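Local coordinates for protein tylactone synthase starter module and modules 1 & 2 (Streptomyces fradiae, PDB 2Z5L) that probably reduces, as the first ketoreductase of the tylosin polyketide synthase, the beta-keto group of a growing polyketide and so sets the chirality of the resulting hydroxyl, at residues S22-D25 / A26-Y29; A149-V153 / P154-P158; E444-L447 / S448-L452; A463-G466 / A467-R470; V501-A504 / R505-L508. One frame throughout, in Å; residues are numbered along the deposited sequence.

Interaction 1. Residues S22-D25 / A26-Y29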
# COMPACT_ATOMS: atom_id res chain seq x y z
N SER A 22 -23.81 -7.42 -10.93
CA SER A 22 -23.30 -8.29 -9.84
C SER A 22 -23.58 -7.66 -8.48
O SER A 22 -23.49 -6.44 -8.32
CB SER A 22 -21.79 -8.52 -10.00
OG SER A 22 -21.49 -9.01 -11.30
N PRO A 23 -23.92 -8.48 -7.48
CA PRO A 23 -24.21 -7.97 -6.13
C PRO A 23 -22.97 -7.43 -5.43
O PRO A 23 -23.06 -6.67 -4.46
CB PRO A 23 -24.80 -9.19 -5.42
CG PRO A 23 -24.07 -10.32 -6.06
CD PRO A 23 -24.07 -9.94 -7.53
N THR A 24 -21.80 -7.82 -5.92
CA THR A 24 -20.55 -7.37 -5.33
C THR A 24 -20.04 -6.06 -5.94
O THR A 24 -18.97 -5.59 -5.57
CB THR A 24 -19.43 -8.41 -5.49
OG1 THR A 24 -19.18 -8.62 -6.89
CG2 THR A 24 -19.83 -9.73 -4.84
N ASP A 25 -20.79 -5.49 -6.89
CA ASP A 25 -20.36 -4.24 -7.49
C ASP A 25 -20.47 -3.08 -6.50
O ASP A 25 -19.91 -2.01 -6.73
CB ASP A 25 -21.16 -3.90 -8.76
CG ASP A 25 -20.74 -4.73 -9.98
OD1 ASP A 25 -19.52 -4.91 -10.19
OD2 ASP A 25 -21.62 -5.19 -10.73
N ALA A 26 -21.18 -3.29 -5.40
CA ALA A 26 -21.33 -2.25 -4.39
C ALA A 26 -20.13 -2.25 -3.44
O ALA A 26 -20.09 -1.48 -2.48
CB ALA A 26 -22.61 -2.46 -3.59
N TRP A 27 -19.15 -3.11 -3.73
CA TRP A 27 -17.95 -3.22 -2.91
C TRP A 27 -16.74 -2.69 -3.66
O TRP A 27 -15.64 -2.65 -3.12
CB TRP A 27 -17.67 -4.68 -2.54
CG TRP A 27 -18.74 -5.32 -1.69
CD1 TRP A 27 -19.77 -4.69 -1.05
CD2 TRP A 27 -18.85 -6.72 -1.37
NE1 TRP A 27 -20.52 -5.61 -0.34
CE2 TRP A 27 -19.98 -6.85 -0.52
CE3 TRP A 27 -18.12 -7.86 -1.70
CZ2 TRP A 27 -20.38 -8.09 -0.01
CZ3 TRP A 27 -18.52 -9.10 -1.19
CH2 TRP A 27 -19.65 -9.20 -0.35
N ARG A 28 -16.94 -2.27 -4.90
CA ARG A 28 -15.85 -1.78 -5.72
C ARG A 28 -15.55 -0.28 -5.58
O ARG A 28 -16.41 0.56 -5.84
CB ARG A 28 -16.13 -2.09 -7.19
CG ARG A 28 -16.18 -3.57 -7.54
CD ARG A 28 -16.71 -3.76 -8.94
NE ARG A 28 -15.99 -2.92 -9.89
CZ ARG A 28 -14.78 -3.19 -10.35
NH1 ARG A 28 -14.15 -4.30 -9.96
NH2 ARG A 28 -14.18 -2.35 -11.19
N TYR A 29 -14.33 0.03 -5.17
CA TYR A 29 -13.90 1.42 -5.02
C TYR A 29 -12.55 1.62 -5.69
O TYR A 29 -11.85 0.65 -6.02
CB TYR A 29 -13.80 1.79 -3.55
CG TYR A 29 -15.05 1.54 -2.74
CD1 TYR A 29 -15.37 0.26 -2.30
CD2 TYR A 29 -15.90 2.59 -2.39
CE1 TYR A 29 -16.49 0.04 -1.52
CE2 TYR A 29 -17.03 2.38 -1.61
CZ TYR A 29 -17.32 1.10 -1.17
OH TYR A 29 -18.42 0.87 -0.36
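Trp-27 lays its six-membered ring against Thr-24, three residues back in the turn that leads into strand 28-35 of this ketoreductase of the short-chain dehydrogenase/reductase family. Methyl CG2 of Thr-24 reaches Trp-27 CZ3 at 3.9 Å, the two side chains crossing at a slant, while Thr-24 CA sits 4.3 Å above one face of the indole, offset toward its rim. The turn is closed by Trp-27 N, which donates to Thr-24 O at 3.1 Å. A weak second bond runs from Arg-28 N to Asp-25 O.

Asp-25 and Arg-28 lie side by side with carboxylate and guanidinium planes 90° apart. Their meeting is one of charge at a distance, because OD1 of Asp-25 lies well out of the guanidinium plane. The polar ends are held by others: the carboxylate accepts from the backbone N of Ala-251 and Gly-252, and the guanidinium bonds Ala-249 O and forms a salt bridge with Asp-472. Helix 457-470 covers Thr-24 and Trp-27 through Ala-459. CG of Arg-28 lies beside its own backbone N (chi1 -65°) and the chain runs on extended at chi2, which brings its CD to 3.3 Å from OD1 of Asp-25.

Interaction 2. Residues A149-V153 / P154-P158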
# COMPACT_ATOMS: atom_id res chain seq x y z
N ALA A 149 5.49 9.35 -6.52
CA ALA A 149 4.95 8.34 -5.62
C ALA A 149 3.61 7.83 -6.14
O ALA A 149 3.29 6.65 -6.01
CB ALA A 149 4.77 8.92 -4.22
N VAL A 150 2.84 8.73 -6.74
CA VAL A 150 1.53 8.39 -7.27
C VAL A 150 1.33 8.95 -8.67
O VAL A 150 1.77 10.06 -8.96
CB VAL A 150 0.43 8.94 -6.36
CG1 VAL A 150 0.46 8.24 -5.00
CG2 VAL A 150 0.63 10.43 -6.18
N ALA A 151 0.65 8.19 -9.53
CA ALA A 151 0.38 8.62 -10.90
C ALA A 151 -0.96 9.36 -10.96
O ALA A 151 -2.02 8.75 -10.84
CB ALA A 151 0.35 7.41 -11.82
N VAL A 152 -0.90 10.68 -11.14
CA VAL A 152 -2.11 11.51 -11.21
C VAL A 152 -2.50 11.90 -12.64
O VAL A 152 -3.68 12.03 -12.95
CB VAL A 152 -1.94 12.81 -10.39
CG1 VAL A 152 -3.22 13.63 -10.46
CG2 VAL A 152 -1.57 12.48 -8.96
N VAL A 153 -1.50 12.09 -13.49
CA VAL A 153 -1.71 12.47 -14.88
C VAL A 153 -1.22 11.37 -15.83
O VAL A 153 -0.32 10.60 -15.48
CB VAL A 153 -0.98 13.80 -15.22
CG1 VAL A 153 -1.44 14.91 -14.28
CG2 VAL A 153 0.54 13.62 -15.11
N PRO A 154 -1.80 11.28 -17.04
CA PRO A 154 -1.41 10.27 -18.03
C PRO A 154 0.08 10.26 -18.35
O PRO A 154 0.69 11.30 -18.58
CB PRO A 154 -2.26 10.63 -19.25
CG PRO A 154 -3.50 11.21 -18.62
CD PRO A 154 -2.92 12.10 -17.54
N GLY A 155 0.67 9.07 -18.37
CA GLY A 155 2.08 8.95 -18.66
C GLY A 155 2.95 8.60 -17.46
O GLY A 155 3.79 7.69 -17.53
N GLU A 156 2.74 9.31 -16.35
CA GLU A 156 3.51 9.07 -15.14
C GLU A 156 3.03 7.82 -14.42
O GLU A 156 1.84 7.49 -14.42
CB GLU A 156 3.44 10.28 -14.19
CG GLU A 156 2.14 10.42 -13.42
CD GLU A 156 1.98 11.78 -12.74
OE1 GLU A 156 1.10 11.91 -11.86
OE2 GLU A 156 2.72 12.73 -13.08
N THR A 157 3.97 7.11 -13.80
CA THR A 157 3.65 5.89 -13.08
C THR A 157 4.19 6.01 -11.66
O THR A 157 5.09 6.80 -11.39
CB THR A 157 4.29 4.68 -13.77
OG1 THR A 157 5.72 4.81 -13.72
CG2 THR A 157 3.85 4.61 -15.22
N PRO A 158 3.62 5.22 -10.73
CA PRO A 158 4.04 5.23 -9.33
C PRO A 158 5.32 4.42 -9.11
O PRO A 158 5.38 3.25 -9.45
CB PRO A 158 2.84 4.61 -8.62
CG PRO A 158 2.35 3.61 -9.64
CD PRO A 158 2.42 4.39 -10.93
O HOH W 1 3.79 9.91 -10.78
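OE1 of Glu-156 is gripped by two successive backbone N-H groups, those of Val-152 and Val-153, and by the guanidinium of Arg-236, which completes a salt bridge. The bond from Val-152 N is very short as modelled, at 2.5 Å, and that from Val-153 N to OE1 of Glu-156 is 3.1 Å long. The second donor stands far above the carboxylate plane, 71° out of it. The carboxylate would be expected to stay ionised, chiefly through Arg-236.

CG of Glu-156 is placed between its own backbone N and carbonyl carbon (chi1 76°), and from there the chain runs out extended, carrying the carboxylate across to the opposite arm. On the way CG of Glu-156 passes 3.2 Å from Val-153 O, and its OE2 comes up against methyl CG2 of Val-153.

The whole is a hairpin-like loop between strand 140-147 and helix 160-175, its two arms running almost antiparallel without forming regular strands. Gly-155 takes a positive phi (108°) at the bend, and a weak bond from Glu-156 N to Val-153 O spans it. Farther down, Ala-151 CB packs on Pro-158 CD at 3.8 Å, and a water donates to Val-150 O at 2.7 Å and, weakly, to Thr-157 O. Helix 402-419 backs this end, where Pro-158 rests on Ala-413 and Glu-416.

Interaction 3. Residues E444-L447 / S448-L452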
# COMPACT_ATOMS: atom_id res chain seq x y z
N GLU A 444 -7.20 -6.49 11.88
CA GLU A 444 -8.51 -6.86 11.36
C GLU A 444 -9.56 -6.42 12.39
O GLU A 444 -10.63 -5.94 12.03
CB GLU A 444 -8.59 -8.37 11.13
CG GLU A 444 -7.64 -8.91 10.03
CD GLU A 444 -6.19 -8.56 10.29
OE1 GLU A 444 -5.66 -8.86 11.40
OE2 GLU A 444 -5.56 -7.97 9.39
N GLU A 445 -9.21 -6.57 13.66
CA GLU A 445 -10.08 -6.19 14.77
C GLU A 445 -10.43 -4.70 14.71
O GLU A 445 -11.54 -4.31 15.04
CB GLU A 445 -9.41 -6.52 16.11
CG GLU A 445 -9.37 -8.00 16.44
CD GLU A 445 -8.53 -8.32 17.66
OE1 GLU A 445 -8.38 -7.45 18.55
OE2 GLU A 445 -8.01 -9.45 17.74
N SER A 446 -9.47 -3.88 14.29
CA SER A 446 -9.71 -2.45 14.20
C SER A 446 -10.62 -2.12 13.04
O SER A 446 -11.54 -1.31 13.18
CB SER A 446 -8.40 -1.69 14.04
OG SER A 446 -8.66 -0.32 13.78
N LEU A 447 -10.37 -2.74 11.89
CA LEU A 447 -11.18 -2.51 10.69
C LEU A 447 -12.61 -2.96 10.93
O LEU A 447 -13.56 -2.36 10.42
CB LEU A 447 -10.62 -3.30 9.51
CG LEU A 447 -9.31 -2.84 8.88
CD1 LEU A 447 -8.87 -3.86 7.82
CD2 LEU A 447 -9.51 -1.47 8.26
N SER A 448 -12.76 -4.01 11.73
CA SER A 448 -14.07 -4.55 12.03
C SER A 448 -14.94 -3.52 12.74
O SER A 448 -16.03 -3.19 12.26
CB SER A 448 -13.93 -5.79 12.90
OG SER A 448 -15.15 -6.51 12.96
N ARG A 449 -14.46 -3.00 13.86
CA ARG A 449 -15.21 -2.01 14.62
C ARG A 449 -15.48 -0.75 13.82
O ARG A 449 -16.56 -0.16 13.92
CB ARG A 449 -14.48 -1.66 15.93
CG ARG A 449 -14.45 -2.80 16.94
CD ARG A 449 -15.87 -3.19 17.38
NE ARG A 449 -15.93 -4.52 18.00
CZ ARG A 449 -15.30 -4.86 19.12
NH1 ARG A 449 -14.54 -3.97 19.76
NH2 ARG A 449 -15.42 -6.10 19.59
N ARG A 450 -14.52 -0.34 13.00
CA ARG A 450 -14.70 0.85 12.19
C ARG A 450 -15.84 0.69 11.18
O ARG A 450 -16.30 1.68 10.60
CB ARG A 450 -13.39 1.21 11.46
CG ARG A 450 -12.27 1.75 12.37
CD ARG A 450 -10.95 1.91 11.61
NE ARG A 450 -11.02 2.88 10.53
CZ ARG A 450 -10.08 3.07 9.61
NH1 ARG A 450 -10.24 3.98 8.66
NH2 ARG A 450 -8.96 2.34 9.63
N GLY A 451 -16.29 -0.54 10.97
CA GLY A 451 -17.38 -0.76 10.03
C GLY A 451 -17.18 -1.72 8.87
O GLY A 451 -18.08 -1.87 8.03
N LEU A 452 -16.03 -2.38 8.78
CA LEU A 452 -15.82 -3.33 7.69
C LEU A 452 -16.47 -4.65 8.03
O LEU A 452 -16.47 -5.08 9.18
CB LEU A 452 -14.33 -3.58 7.43
CG LEU A 452 -13.44 -2.47 6.89
CD1 LEU A 452 -12.22 -3.12 6.25
CD2 LEU A 452 -14.17 -1.64 5.89
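Glu-444 O accepts from Ser-448 N at 2.9 Å, an i to i+4 bond. The carboxylate of Glu-444 turns away from this pair, toward the backbone N of Gly-441 and the amide of Gln-401. Glu-445 O receives a weaker bond from Arg-449 N and also touches CB of Ser-448. At Ser-446 the carbonyl does double service: it takes Arg-450 N at 3.1 Å and supports the aliphatic chain of the same arginine, whose CG lies 3.2 Å from Ser-446 O.

Here helix 442-450 stops in a Schellman motif. Gly-451, with phi at 123°, reverses the chain, its N bonding back to Ser-448 O, and Leu-452 N reaches Leu-447 O at 3.0 Å. The same reversal swings Leu-452 under the last turn, where its CD1 meets CB of Leu-447 at 3.6 Å and also touches that residue's CG and both its methyls. CD2 of Leu-447 in addition approaches NH2 of Arg-450 obliquely. Bent at chi3 (63°), the chain of Arg-450 delivers its buried guanidinium to Thr-489 OG1 and Asn-398 OD1, while Phe-485 of helix 482-492 packs against both Arg-450 and Leu-452.

Interaction 4. Residues A463-G466 / A467-R470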
# COMPACT_ATOMS: atom_id res chain seq x y z
N ALA A 463 -15.96 -11.37 -7.22
CA ALA A 463 -15.53 -9.99 -7.38
C ALA A 463 -14.18 -9.97 -8.08
O ALA A 463 -13.90 -9.08 -8.90
CB ALA A 463 -15.44 -9.32 -6.03
N LEU A 464 -13.34 -10.95 -7.77
CA LEU A 464 -12.02 -11.05 -8.39
C LEU A 464 -12.20 -11.32 -9.87
O LEU A 464 -11.69 -10.59 -10.72
CB LEU A 464 -11.22 -12.19 -7.75
CG LEU A 464 -9.85 -12.50 -8.39
CD1 LEU A 464 -8.98 -11.27 -8.34
CD2 LEU A 464 -9.19 -13.66 -7.65
N LEU A 465 -12.93 -12.39 -10.17
CA LEU A 465 -13.19 -12.76 -11.56
C LEU A 465 -13.88 -11.60 -12.29
O LEU A 465 -13.62 -11.36 -13.48
CB LEU A 465 -14.06 -14.02 -11.61
CG LEU A 465 -13.41 -15.25 -10.95
CD1 LEU A 465 -14.26 -16.49 -11.21
CD2 LEU A 465 -12.00 -15.45 -11.50
N GLY A 466 -14.72 -10.87 -11.57
CA GLY A 466 -15.41 -9.74 -12.16
C GLY A 466 -14.44 -8.61 -12.47
O GLY A 466 -14.49 -8.00 -13.54
N ALA A 467 -13.55 -8.33 -11.53
CA ALA A 467 -12.56 -7.29 -11.70
C ALA A 467 -11.63 -7.66 -12.83
O ALA A 467 -11.24 -6.80 -13.63
CB ALA A 467 -11.77 -7.10 -10.40
N MET A 468 -11.26 -8.94 -12.89
CA MET A 468 -10.37 -9.43 -13.93
C MET A 468 -11.02 -9.33 -15.31
O MET A 468 -10.34 -9.20 -16.33
CB MET A 468 -9.95 -10.88 -13.64
CG MET A 468 -8.91 -11.02 -12.53
SD MET A 468 -8.59 -12.77 -12.17
CE MET A 468 -7.27 -13.12 -13.37
N GLY A 469 -12.35 -9.38 -15.33
CA GLY A 469 -13.07 -9.26 -16.58
C GLY A 469 -12.93 -7.83 -17.10
O GLY A 469 -12.58 -7.61 -18.25
N ARG A 470 -13.19 -6.85 -16.23
CA ARG A 470 -13.09 -5.45 -16.59
C ARG A 470 -11.66 -5.08 -16.96
O ARG A 470 -11.41 -4.03 -17.57
CB ARG A 470 -13.52 -4.56 -15.42
CG ARG A 470 -14.98 -4.67 -15.04
CD ARG A 470 -15.28 -3.69 -13.92
NE ARG A 470 -14.69 -2.37 -14.20
CZ ARG A 470 -15.20 -1.48 -15.05
NH1 ARG A 470 -16.33 -1.75 -15.69
NH2 ARG A 470 -14.59 -0.32 -15.25
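Leu-464 carries CG anti to its backbone N (chi1 174°), whereas Met-468, one turn later, has CG beside its own N (chi1 -76°) and then runs on straight through chi2. These opposite choices set the two side chains alongside each other and pointing the same way. The thioether sulfur SD of Met-468 consequently rests 4.0 Å from CG of Leu-464, with CD1 of the leucine at a similar distance. A bend at chi3 takes the terminal methyl of Met-468 onward from this contact. Leu-465 approaches the sulfur more loosely through CD2.

Beneath the side chains runs regular helical bonding. Met-468 N meets Leu-464 O at 2.8 Å, and the same carbonyl oxygen has CG of Met-468 at 3.3 Å, so the base of the thioether chain lies close over the backbone. Ala-467 N donates to Ala-463 O at 2.8 Å. Gly-469 N bonds Leu-465 O at 3.0 Å and, more weakly, Gly-466 O; the N-H of Gly-469 is thus shared between two carbonyls as the helix nears its end, while Gly-466 O also accepts from Arg-470 N at 3.2 Å.

Leu-464 faces inward onto Val-387 and Phe-389 of strand 386-391 and Val-428 and Trp-430 of strand 426-430, and Met-468 joins it on Val-387. On another part of the helix, Ala-467 touches Asp-472. An apolar helix face laid over neighbouring parallel strands in this way is characteristic of the Rossmann fold of short-chain dehydrogenases/reductases, to which helix 457-470 belongs.

Interaction 5. Residues V501-A504 / R505-L508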
# COMPACT_ATOMS: atom_id res chain seq x y z
N VAL A 501 -17.49 9.65 -1.21
CA VAL A 501 -18.36 8.48 -1.06
C VAL A 501 -19.68 8.94 -0.47
O VAL A 501 -19.73 9.43 0.66
CB VAL A 501 -17.76 7.42 -0.12
CG1 VAL A 501 -18.75 6.28 0.04
CG2 VAL A 501 -16.45 6.90 -0.69
N PRO A 502 -20.78 8.77 -1.23
CA PRO A 502 -22.13 9.16 -0.81
C PRO A 502 -22.51 8.76 0.61
O PRO A 502 -22.79 9.61 1.46
CB PRO A 502 -23.01 8.49 -1.85
CG PRO A 502 -22.16 8.57 -3.09
CD PRO A 502 -20.82 8.14 -2.56
N GLU A 503 -22.52 7.46 0.85
CA GLU A 503 -22.88 6.90 2.15
C GLU A 503 -21.99 7.43 3.28
O GLU A 503 -22.39 7.46 4.45
CB GLU A 503 -22.80 5.38 2.08
CG GLU A 503 -23.75 4.74 1.07
CD GLU A 503 -23.36 4.96 -0.38
OE1 GLU A 503 -24.16 4.59 -1.26
OE2 GLU A 503 -22.27 5.50 -0.65
N ALA A 504 -20.78 7.84 2.91
CA ALA A 504 -19.84 8.37 3.89
C ALA A 504 -20.25 9.78 4.29
O ALA A 504 -20.43 10.07 5.48
CB ALA A 504 -18.43 8.37 3.30
N ARG A 505 -20.41 10.66 3.30
CA ARG A 505 -20.79 12.04 3.56
C ARG A 505 -22.11 12.14 4.32
O ARG A 505 -22.44 13.20 4.85
CB ARG A 505 -20.90 12.83 2.25
CG ARG A 505 -20.69 14.33 2.41
CD ARG A 505 -19.25 14.62 2.85
NE ARG A 505 -19.03 16.02 3.18
CZ ARG A 505 -19.51 16.63 4.25
NH1 ARG A 505 -20.26 15.96 5.12
NH2 ARG A 505 -19.24 17.91 4.47
N GLU A 506 -22.85 11.04 4.36
CA GLU A 506 -24.14 11.00 5.05
C GLU A 506 -24.01 10.88 6.56
O GLU A 506 -24.56 11.68 7.31
CB GLU A 506 -24.98 9.82 4.55
CG GLU A 506 -25.47 9.93 3.11
CD GLU A 506 -26.17 8.66 2.65
OE1 GLU A 506 -27.10 8.20 3.36
OE2 GLU A 506 -25.79 8.12 1.59
N ALA A 507 -23.29 9.85 7.01
CA ALA A 507 -23.10 9.63 8.43
C ALA A 507 -22.32 10.79 9.03
O ALA A 507 -22.44 11.09 10.22
CB ALA A 507 -22.37 8.32 8.67
N LEU A 508 -21.53 11.45 8.19
CA LEU A 508 -20.73 12.58 8.63
C LEU A 508 -21.61 13.75 9.07
O LEU A 508 -22.63 14.04 8.44
CB LEU A 508 -19.76 13.01 7.52
CG LEU A 508 -18.50 12.16 7.29
CD1 LEU A 508 -17.89 12.46 5.93
CD2 LEU A 508 -17.50 12.43 8.41
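Arg-505 N gives its hydrogen to Val-501 O at 3.0 Å in a straight bond (167°), opening the short helix 502-507; Ala-504 N also reaches that oxygen, weakly. At the other end Ala-504 O accepts from Leu-508 N at 3.2 Å, and the leucine folds back over the same carbonyl, with CG 3.4 Å from Ala-504 O. Between them, the link from Glu-506 N to Pro-502 O is weak, and the place of that nitrogen is less sure.

Glu-506 is extended beyond CG and lies alongside Glu-503, pointing the same way, with the carboxylate planes 39° apart. OE2 of Glu-506 comes to 3.2 Å from CA of Glu-503, and to 3.4 Å from Pro-502 O, another acceptor. OE1 of Glu-503 and OE2 of Glu-506 stay 4.8 Å apart. Glu-503 has a salt-bridge partner in Arg-247, while Glu-506 has the like-charged Glu-483 nearby. Toward the body of the protein, Val-501 and Glu-503 pack on Trp-482, and Ala-507 on Pro-487, both in helix 482-492. Clustered carboxylates of this kind would be expected to raise the proton affinity of Glu-506, whereas Arg-247 should favour the charged form of Glu-503.

In the fold
Following the chain from its N terminus, the five contacts come in series, each a local contact within one continuous stretch, and none nests in or crosses another. Interaction 1 closes the turn before strand 28-35; interaction 2 closes the loop between strand 140-147 and helix 160-175, and their centres lie about 26 Å apart. Interactions 3 and 4 lie on the consecutive helices 442-450 and 457-470, and interaction 5 forms the last helix. Only interactions 1 and 4 touch: Thr-24 packs on Ala-463 and Arg-28 on Ala-467, joining the chain's beginning to helix 457-470. There Asp-472 takes a salt bridge from Arg-28 and a long, weak ion pair from Arg-470. Helix 482-492 meets interactions 1, 3 and 5.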